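Local coordinates for protein peptide methionine sulfoxide reductase MsrA (Treponema denticola ATCC 35405, PDB 5FA9) that probably repairs oxidised proteins by reducing methionine sulfoxide back to methionine, with an MsrA and an MsrB part fused in one chain, at residues A228-P233 against G281-I286; A243-E248 against V260-G265; N255-V260 against G269-D274. The protein carries 2 engineered substitutions. All coordinates share one frame; numbering follows the deposited sequence.

Interaction 1: A228-P233 against G281-I286. Engineered in segment 281-286: S285 (natural residue Cys).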
# COMPACT_ATOMS: atom_id res chain seq x y z
N ALA B 228 -14.38 -19.74 -10.63
CA ALA B 228 -15.44 -18.80 -10.29
C ALA B 228 -16.80 -19.49 -10.29
O ALA B 228 -17.78 -18.96 -9.77
CB ALA B 228 -15.44 -17.63 -11.26
N GLY B 229 -16.85 -20.68 -10.88
CA GLY B 229 -18.07 -21.47 -10.91
C GLY B 229 -19.09 -20.97 -11.91
O GLY B 229 -20.25 -21.38 -11.88
N CYS B 230 -18.67 -20.09 -12.81
CA CYS B 230 -19.58 -19.51 -13.79
C CYS B 230 -19.46 -20.19 -15.16
O CYS B 230 -20.15 -19.81 -16.11
CB CYS B 230 -19.33 -18.01 -13.93
SG CYS B 230 -19.66 -17.06 -12.42
N GLY B 231 -18.59 -21.18 -15.25
CA GLY B 231 -18.47 -21.98 -16.47
C GLY B 231 -17.42 -21.51 -17.45
O GLY B 231 -17.22 -22.13 -18.49
N TRP B 232 -16.73 -20.41 -17.13
CA TRP B 232 -15.67 -19.91 -17.98
C TRP B 232 -14.34 -19.83 -17.24
O TRP B 232 -14.33 -19.64 -16.02
CB TRP B 232 -16.03 -18.52 -18.54
CG TRP B 232 -17.22 -18.52 -19.44
CD1 TRP B 232 -17.28 -18.97 -20.72
CD2 TRP B 232 -18.53 -18.01 -19.13
NE1 TRP B 232 -18.55 -18.79 -21.23
CE2 TRP B 232 -19.33 -18.20 -20.27
CE3 TRP B 232 -19.09 -17.41 -18.00
CZ2 TRP B 232 -20.67 -17.82 -20.31
CZ3 TRP B 232 -20.42 -17.04 -18.04
CH2 TRP B 232 -21.20 -17.24 -19.19
N PRO B 233 -13.23 -19.99 -17.97
CA PRO B 233 -11.89 -19.74 -17.41
C PRO B 233 -11.80 -18.36 -16.77
O PRO B 233 -12.05 -17.36 -17.45
CB PRO B 233 -10.98 -19.85 -18.63
CG PRO B 233 -11.69 -20.79 -19.54
CD PRO B 233 -13.16 -20.53 -19.34
N GLY B 281 -9.84 -8.47 -6.21
CA GLY B 281 -11.27 -8.37 -6.39
C GLY B 281 -11.71 -8.34 -7.84
O GLY B 281 -12.87 -8.06 -8.13
N LEU B 282 -10.79 -8.64 -8.74
CA LEU B 282 -11.10 -8.65 -10.17
C LEU B 282 -11.35 -10.07 -10.68
O LEU B 282 -10.61 -11.00 -10.35
CB LEU B 282 -9.96 -8.01 -10.97
CG LEU B 282 -9.65 -6.54 -10.67
CD1 LEU B 282 -8.30 -6.15 -11.27
CD2 LEU B 282 -10.75 -5.64 -11.21
N ARG B 283 -12.39 -10.22 -11.49
CA ARG B 283 -12.66 -11.49 -12.14
C ARG B 283 -12.62 -11.34 -13.66
O ARG B 283 -13.53 -10.77 -14.26
CB ARG B 283 -14.02 -12.05 -11.71
CG ARG B 283 -14.43 -13.31 -12.47
CD ARG B 283 -15.68 -13.94 -11.87
NE ARG B 283 -16.85 -13.08 -11.98
CZ ARG B 283 -17.83 -13.25 -12.87
NH1 ARG B 283 -17.77 -14.26 -13.73
NH2 ARG B 283 -18.85 -12.41 -12.90
N TYR B 284 -11.55 -11.84 -14.27
CA TYR B 284 -11.44 -11.84 -15.72
C TYR B 284 -12.09 -13.08 -16.30
O TYR B 284 -11.51 -14.17 -16.26
CB TYR B 284 -9.97 -11.75 -16.14
CG TYR B 284 -9.33 -10.40 -15.92
CD1 TYR B 284 -8.85 -10.04 -14.67
CD2 TYR B 284 -9.22 -9.48 -16.95
CE1 TYR B 284 -8.27 -8.80 -14.46
CE2 TYR B 284 -8.64 -8.24 -16.75
CZ TYR B 284 -8.17 -7.91 -15.50
OH TYR B 284 -7.59 -6.68 -15.30
N SER B 285 -13.29 -12.92 -16.84
CA SER B 285 -14.00 -14.03 -17.45
C SER B 285 -13.63 -14.13 -18.93
O SER B 285 -14.01 -13.27 -19.73
CB SER B 285 -15.52 -13.86 -17.29
OG SER B 285 -16.20 -15.07 -17.57
N ILE B 286 -12.89 -15.17 -19.28
CA ILE B 286 -12.33 -15.30 -20.62
C ILE B 286 -12.76 -16.60 -21.28
O ILE B 286 -12.72 -17.67 -20.67
CB ILE B 286 -10.79 -15.24 -20.59
CG1 ILE B 286 -10.31 -14.01 -19.82
CG2 ILE B 286 -10.22 -15.25 -22.00
CD1 ILE B 286 -10.73 -12.70 -20.43

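Interaction 2: A243-E248 against V260-G265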
# COMPACT_ATOMS: atom_id res chain seq x y z
N ALA B 243 -0.86 -6.71 -21.96
CA ALA B 243 -1.57 -7.81 -22.60
C ALA B 243 -2.99 -7.43 -23.03
O ALA B 243 -3.44 -7.82 -24.10
CB ALA B 243 -1.61 -9.01 -21.67
N LEU B 244 -3.68 -6.67 -22.19
CA LEU B 244 -5.10 -6.41 -22.41
C LEU B 244 -5.45 -4.95 -22.65
O LEU B 244 -4.71 -4.04 -22.27
CB LEU B 244 -5.92 -6.92 -21.21
CG LEU B 244 -5.66 -8.35 -20.76
CD1 LEU B 244 -6.60 -8.72 -19.62
CD2 LEU B 244 -5.80 -9.32 -21.92
N GLN B 245 -6.58 -4.74 -23.31
CA GLN B 245 -7.20 -3.42 -23.43
C GLN B 245 -8.65 -3.52 -22.99
O GLN B 245 -9.29 -4.56 -23.18
CB GLN B 245 -7.10 -2.89 -24.86
CG GLN B 245 -5.86 -2.05 -25.13
CD GLN B 245 -5.76 -1.61 -26.58
OE1 GLN B 245 -6.60 -1.96 -27.41
NE2 GLN B 245 -4.72 -0.84 -26.90
N TYR B 246 -9.18 -2.45 -22.41
CA TYR B 246 -10.53 -2.49 -21.85
C TYR B 246 -11.47 -1.58 -22.63
O TYR B 246 -11.11 -0.47 -23.00
CB TYR B 246 -10.50 -2.10 -20.38
CG TYR B 246 -9.53 -2.91 -19.55
CD1 TYR B 246 -8.21 -2.50 -19.39
CD2 TYR B 246 -9.93 -4.08 -18.92
CE1 TYR B 246 -7.32 -3.24 -18.64
CE2 TYR B 246 -9.04 -4.83 -18.16
CZ TYR B 246 -7.74 -4.40 -18.03
OH TYR B 246 -6.85 -5.13 -17.27
N LEU B 247 -12.69 -2.07 -22.86
CA LEU B 247 -13.68 -1.31 -23.61
C LEU B 247 -15.03 -1.32 -22.90
O LEU B 247 -15.50 -2.35 -22.44
CB LEU B 247 -13.84 -1.86 -25.02
CG LEU B 247 -12.64 -1.73 -25.96
CD1 LEU B 247 -12.92 -2.42 -27.29
CD2 LEU B 247 -12.28 -0.27 -26.17
N GLU B 248 -15.64 -0.14 -22.82
CA GLU B 248 -17.02 0.01 -22.38
C GLU B 248 -17.93 -0.86 -23.24
O GLU B 248 -17.88 -0.79 -24.46
CB GLU B 248 -17.45 1.47 -22.47
CG GLU B 248 -16.30 2.47 -22.40
CD GLU B 248 -15.65 2.70 -23.75
OE1 GLU B 248 -16.07 2.05 -24.73
OE2 GLU B 248 -14.71 3.53 -23.84
N VAL B 260 -10.19 -7.14 -24.37
CA VAL B 260 -9.65 -7.44 -25.69
C VAL B 260 -8.12 -7.44 -25.67
O VAL B 260 -7.51 -6.71 -24.89
CB VAL B 260 -10.14 -6.43 -26.76
CG1 VAL B 260 -11.65 -6.53 -26.94
CG2 VAL B 260 -9.73 -5.01 -26.39
N SER B 261 -7.52 -8.27 -26.52
CA SER B 261 -6.07 -8.32 -26.64
C SER B 261 -5.55 -6.99 -27.16
O SER B 261 -6.06 -6.47 -28.15
CB SER B 261 -5.64 -9.46 -27.56
OG SER B 261 -6.05 -10.71 -27.05
N LYS B 262 -4.54 -6.44 -26.50
CA LYS B 262 -3.99 -5.15 -26.92
C LYS B 262 -3.30 -5.26 -28.27
O LYS B 262 -3.41 -4.36 -29.11
CB LYS B 262 -3.01 -4.61 -25.87
CG LYS B 262 -2.45 -3.25 -26.24
CD LYS B 262 -1.67 -2.62 -25.10
CE LYS B 262 -1.27 -1.20 -25.45
NZ LYS B 262 -1.07 -0.36 -24.24
N THR B 263 -2.59 -6.36 -28.48
CA THR B 263 -1.88 -6.58 -29.74
C THR B 263 -2.83 -7.10 -30.80
O THR B 263 -3.00 -6.48 -31.85
CB THR B 263 -0.72 -7.57 -29.56
OG1 THR B 263 0.26 -7.02 -28.67
CG2 THR B 263 -0.06 -7.86 -30.91
N GLY B 264 -3.45 -8.25 -30.53
CA GLY B 264 -4.42 -8.83 -31.43
C GLY B 264 -5.59 -7.92 -31.75
O GLY B 264 -5.83 -7.57 -32.90
N GLY B 265 -6.33 -7.53 -30.71
CA GLY B 265 -7.57 -6.80 -30.89
C GLY B 265 -8.73 -7.76 -30.77
O GLY B 265 -9.90 -7.36 -30.78
O HOH W 1 -2.19 -8.56 -26.61

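Interaction 3: N255-V260 against G269-D274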
# COMPACT_ATOMS: atom_id res chain seq x y z
N ASN B 255 -24.35 -3.10 -18.21
CA ASN B 255 -23.15 -2.26 -18.26
C ASN B 255 -21.93 -3.07 -17.85
O ASN B 255 -21.73 -3.35 -16.67
CB ASN B 255 -23.30 -1.02 -17.38
CG ASN B 255 -22.42 0.12 -17.84
OD1 ASN B 255 -21.53 -0.06 -18.67
ND2 ASN B 255 -22.68 1.32 -17.32
N ARG B 256 -21.10 -3.43 -18.83
CA ARG B 256 -19.97 -4.32 -18.60
C ARG B 256 -18.72 -3.81 -19.28
O ARG B 256 -18.78 -2.98 -20.19
CB ARG B 256 -20.30 -5.73 -19.09
CG ARG B 256 -21.48 -6.39 -18.40
CD ARG B 256 -21.66 -7.82 -18.88
NE ARG B 256 -21.82 -7.89 -20.33
CZ ARG B 256 -21.91 -9.03 -21.02
NH1 ARG B 256 -21.84 -10.19 -20.39
NH2 ARG B 256 -22.05 -8.99 -22.33
N THR B 257 -17.56 -4.30 -18.84
CA THR B 257 -16.30 -3.95 -19.47
C THR B 257 -15.78 -5.11 -20.31
O THR B 257 -15.59 -6.22 -19.81
CB THR B 257 -15.24 -3.56 -18.43
OG1 THR B 257 -15.74 -2.51 -17.60
CG2 THR B 257 -13.96 -3.10 -19.11
N GLU B 258 -15.55 -4.85 -21.60
CA GLU B 258 -15.08 -5.88 -22.51
C GLU B 258 -13.56 -5.98 -22.47
O GLU B 258 -12.85 -4.97 -22.47
CB GLU B 258 -15.54 -5.58 -23.94
CG GLU B 258 -15.02 -6.56 -24.98
CD GLU B 258 -15.33 -6.12 -26.40
OE1 GLU B 258 -15.57 -4.91 -26.61
OE2 GLU B 258 -15.33 -6.98 -27.30
N VAL B 259 -13.06 -7.21 -22.43
CA VAL B 259 -11.62 -7.46 -22.44
C VAL B 259 -11.15 -7.88 -23.83
O VAL B 259 -11.64 -8.86 -24.39
CB VAL B 259 -11.23 -8.55 -21.42
CG1 VAL B 259 -9.74 -8.83 -21.49
CG2 VAL B 259 -11.63 -8.13 -20.02
N VAL B 260 -10.19 -7.14 -24.37
CA VAL B 260 -9.65 -7.44 -25.69
C VAL B 260 -8.12 -7.44 -25.67
O VAL B 260 -7.51 -6.71 -24.89
CB VAL B 260 -10.14 -6.43 -26.76
CG1 VAL B 260 -11.65 -6.53 -26.94
CG2 VAL B 260 -9.73 -5.01 -26.39
N GLY B 269 -13.28 -11.63 -23.61
CA GLY B 269 -14.38 -11.79 -22.68
C GLY B 269 -14.68 -10.51 -21.93
O GLY B 269 -14.62 -9.42 -22.50
N HIS B 270 -15.01 -10.64 -20.65
CA HIS B 270 -15.33 -9.49 -19.82
C HIS B 270 -14.63 -9.55 -18.47
O HIS B 270 -14.28 -10.63 -17.99
CB HIS B 270 -16.85 -9.39 -19.62
CG HIS B 270 -17.63 -9.41 -20.89
ND1 HIS B 270 -17.93 -10.57 -21.57
CD2 HIS B 270 -18.18 -8.40 -21.61
CE1 HIS B 270 -18.63 -10.28 -22.65
NE2 HIS B 270 -18.80 -8.97 -22.70
N VAL B 271 -14.44 -8.38 -17.86
CA VAL B 271 -13.86 -8.31 -16.53
C VAL B 271 -14.87 -7.76 -15.53
O VAL B 271 -15.48 -6.71 -15.76
CB VAL B 271 -12.57 -7.45 -16.51
CG1 VAL B 271 -12.80 -6.10 -17.17
CG2 VAL B 271 -12.05 -7.29 -15.08
N PHE B 272 -15.07 -8.48 -14.44
CA PHE B 272 -16.04 -8.08 -13.42
C PHE B 272 -15.34 -7.69 -12.12
O PHE B 272 -14.14 -7.89 -11.97
CB PHE B 272 -17.05 -9.20 -13.18
CG PHE B 272 -17.78 -9.64 -14.42
CD1 PHE B 272 -18.93 -9.00 -14.82
CD2 PHE B 272 -17.30 -10.70 -15.18
CE1 PHE B 272 -19.60 -9.40 -15.96
CE2 PHE B 272 -17.96 -11.11 -16.32
CZ PHE B 272 -19.12 -10.46 -16.71
N ASP B 273 -16.11 -7.14 -11.19
CA ASP B 273 -15.55 -6.66 -9.93
C ASP B 273 -15.90 -7.59 -8.77
O ASP B 273 -15.77 -7.21 -7.60
CB ASP B 273 -16.05 -5.24 -9.64
CG ASP B 273 -14.98 -4.36 -9.03
OD1 ASP B 273 -14.31 -4.81 -8.07
OD2 ASP B 273 -14.80 -3.22 -9.51
N ASP B 274 -16.35 -8.80 -9.09
CA ASP B 274 -16.75 -9.76 -8.07
C ASP B 274 -15.72 -10.89 -7.90
O ASP B 274 -16.07 -12.00 -7.51
CB ASP B 274 -18.12 -10.35 -8.40
CG ASP B 274 -18.13 -11.08 -9.73
OD1 ASP B 274 -17.18 -10.91 -10.52
OD2 ASP B 274 -19.10 -11.83 -9.99

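Interaction 1: A228-P233 against G281-I286
P233 and I286 meet through their backbones. N of I286 hydrogen-bonds to O of P233 at 3.0 Å, nearly straight at 170°. The ring carbons of P233 border the carbonyl O of I286, with CD nearest at 3.2 Å. I286 adds its CB, 4.0 Å from the O of P233, while the end of its side chain leads away from the loop. R283 reaches the start of the loop. Its CG is anti to the backbone N (chi1 174°), and the chain then bends at chi3 (64°). This lays CD of R283 on CB of A228 at 3.7 Å. NH1 of R283 comes to 3.6 Å from SG of C230, which approaches the guanidinium obliquely. NE of R283 forms a salt bridge with D274, so the group is anchored outside this contact. Between these two ends sits S285, an engineered residue (natural Cys). Its OG is 3.6 Å from CB of W232 and also comes obliquely to CE3 of the ring. The far end of the indole turns away, and its NE1 hydrogen-bonds to the O of E194. The loop belongs to the G-C-G-W-P-S-F motif of MsrB proteins, and the strand to their R-Y-C-I-N motif, whose Cys is S285 here. The loop joins strands 225-226 and 234-235. Strand 283-286 lies between two sheet neighbours: the backbone of Y284 hydrogen-bonds to that of F235 in strand 234-235, and the backbones of R283 and S285 to those of F272 and H270 in strand 267-272.

Interaction 2: A243-E248 against V260-G265
Q245 and K262 cross at about a right angle where hairpin strand 256-261 ends and turns. The flat amide end of Q245 meets the aliphatic part of the lysine: NE2 of Q245 is 3.4 Å from CG of K262. This is packing of an amide against methylenes. K262 has CG anti to its backbone N (chi1 -178°) and stays extended beyond it. Its NZ is thereby carried past the glutamine to a bound DTT, which lies so close that the details of that contact are doubtful. The molecule probably comes from the crystallisation liquor.

V260 stands beside Q245 on the same face of the sheet. Its CG2 branch does the touching, 3.7 Å from CB of Q245. This branch sits between the backbone N and the carbonyl carbon, and it also approaches the O of Q245 at 3.3 Å. CG2 of V260 also meets CD1 of L247 at 4.2 Å. L244 and S261, the adjacent pair, turn their side chains away from each other.

The backbones hold this register. Q245 and V260 bond both ways, with N of Q245 2.7 Å from O of V260 and N of V260 3.0 Å from O of Q245. Beyond them the strand of V260 turns off. N of K262 still bonds to O of A243 at 3.0 Å, but from 38° out of the carbonyl plane. A water gives a second bond to that oxygen and accepts one from N of T263, tying the turn to the start of strand 244-249.

This strand is outermost in its sheet within the chain, and strand 256-261 separates it from strand 267-272. A243, L244 and S261 pack on strand 218-221, while L244 and S261 also touch L268 of strand 267-272.

Interaction 3: N255-V260 against G269-D274
R256 stacks on H270 across an antiparallel beta hairpin. The guanidinium lies flat on the imidazole, with group centres 3.8 Å apart and planes 26° from parallel. The overlap is offset: NE2 of H270 sits over one guanidinium face, toward its rim, and CZ of R256 lies likewise over the ring. NH2 of R256 and NE2 of H270 are 3.3 Å apart, but their angle is too poor for a hydrogen bond. The arginine bends at chi3 (-57°), which turns its end back over the histidine. Its CD comes obliquely to the F272 ring, 3.9 Å from CE1, and the two side chains run side by side.

The face of T257, V259 and V271 makes mostly apolar contacts. CG1 of V271 occupies the crowded position between the backbone N and the carbonyl carbon. From there it touches both CB of T257 and CG2 of V259, each pair at 3.7 Å.

The pairing rests on E258 with H270, a non-hydrogen-bonded pair, and on V259 with G269, a hydrogen-bonded one. A weak bond runs from N of G269 to O of V259, and N of V271 adds a bond to O of T257. Further out, D249 lies near both stacked groups: it makes a weak hydrogen bond with NE2 of H270 and a long, weak ion pair with R256. E258 is held by H267 through its OE2. Strands 244-249 and 283-286 flank the pair, and V259 packs on L244 of one and I286 of the other. N of V259 hydrogen-bonds to O of G269 at 2.7 Å, the shortest of the bonds between these two segments.

All three contacts reach the antiparallel sheet of the MsrB part. Interactions 2 and 3 share V260 and both use strand 256-261. Interaction 3 adds strand 267-272, whose other neighbour is the 283-286 strand of interaction 1. Interaction 1 is the buried one, where a loop meets a strand with a single backbone bond. Interaction 2 lies at the sheet edge, where exposed Q245 packs beside a buried valine and K262 crosses it. Interaction 3 is intermediate: a flat arginine-histidine stack on one face, valines and a threonine on the other. The Y246 and Y284 hydroxyls probably hydrogen-bond, linking interactions 2 and 1, and packing of S285 on F272 links 1 and 3.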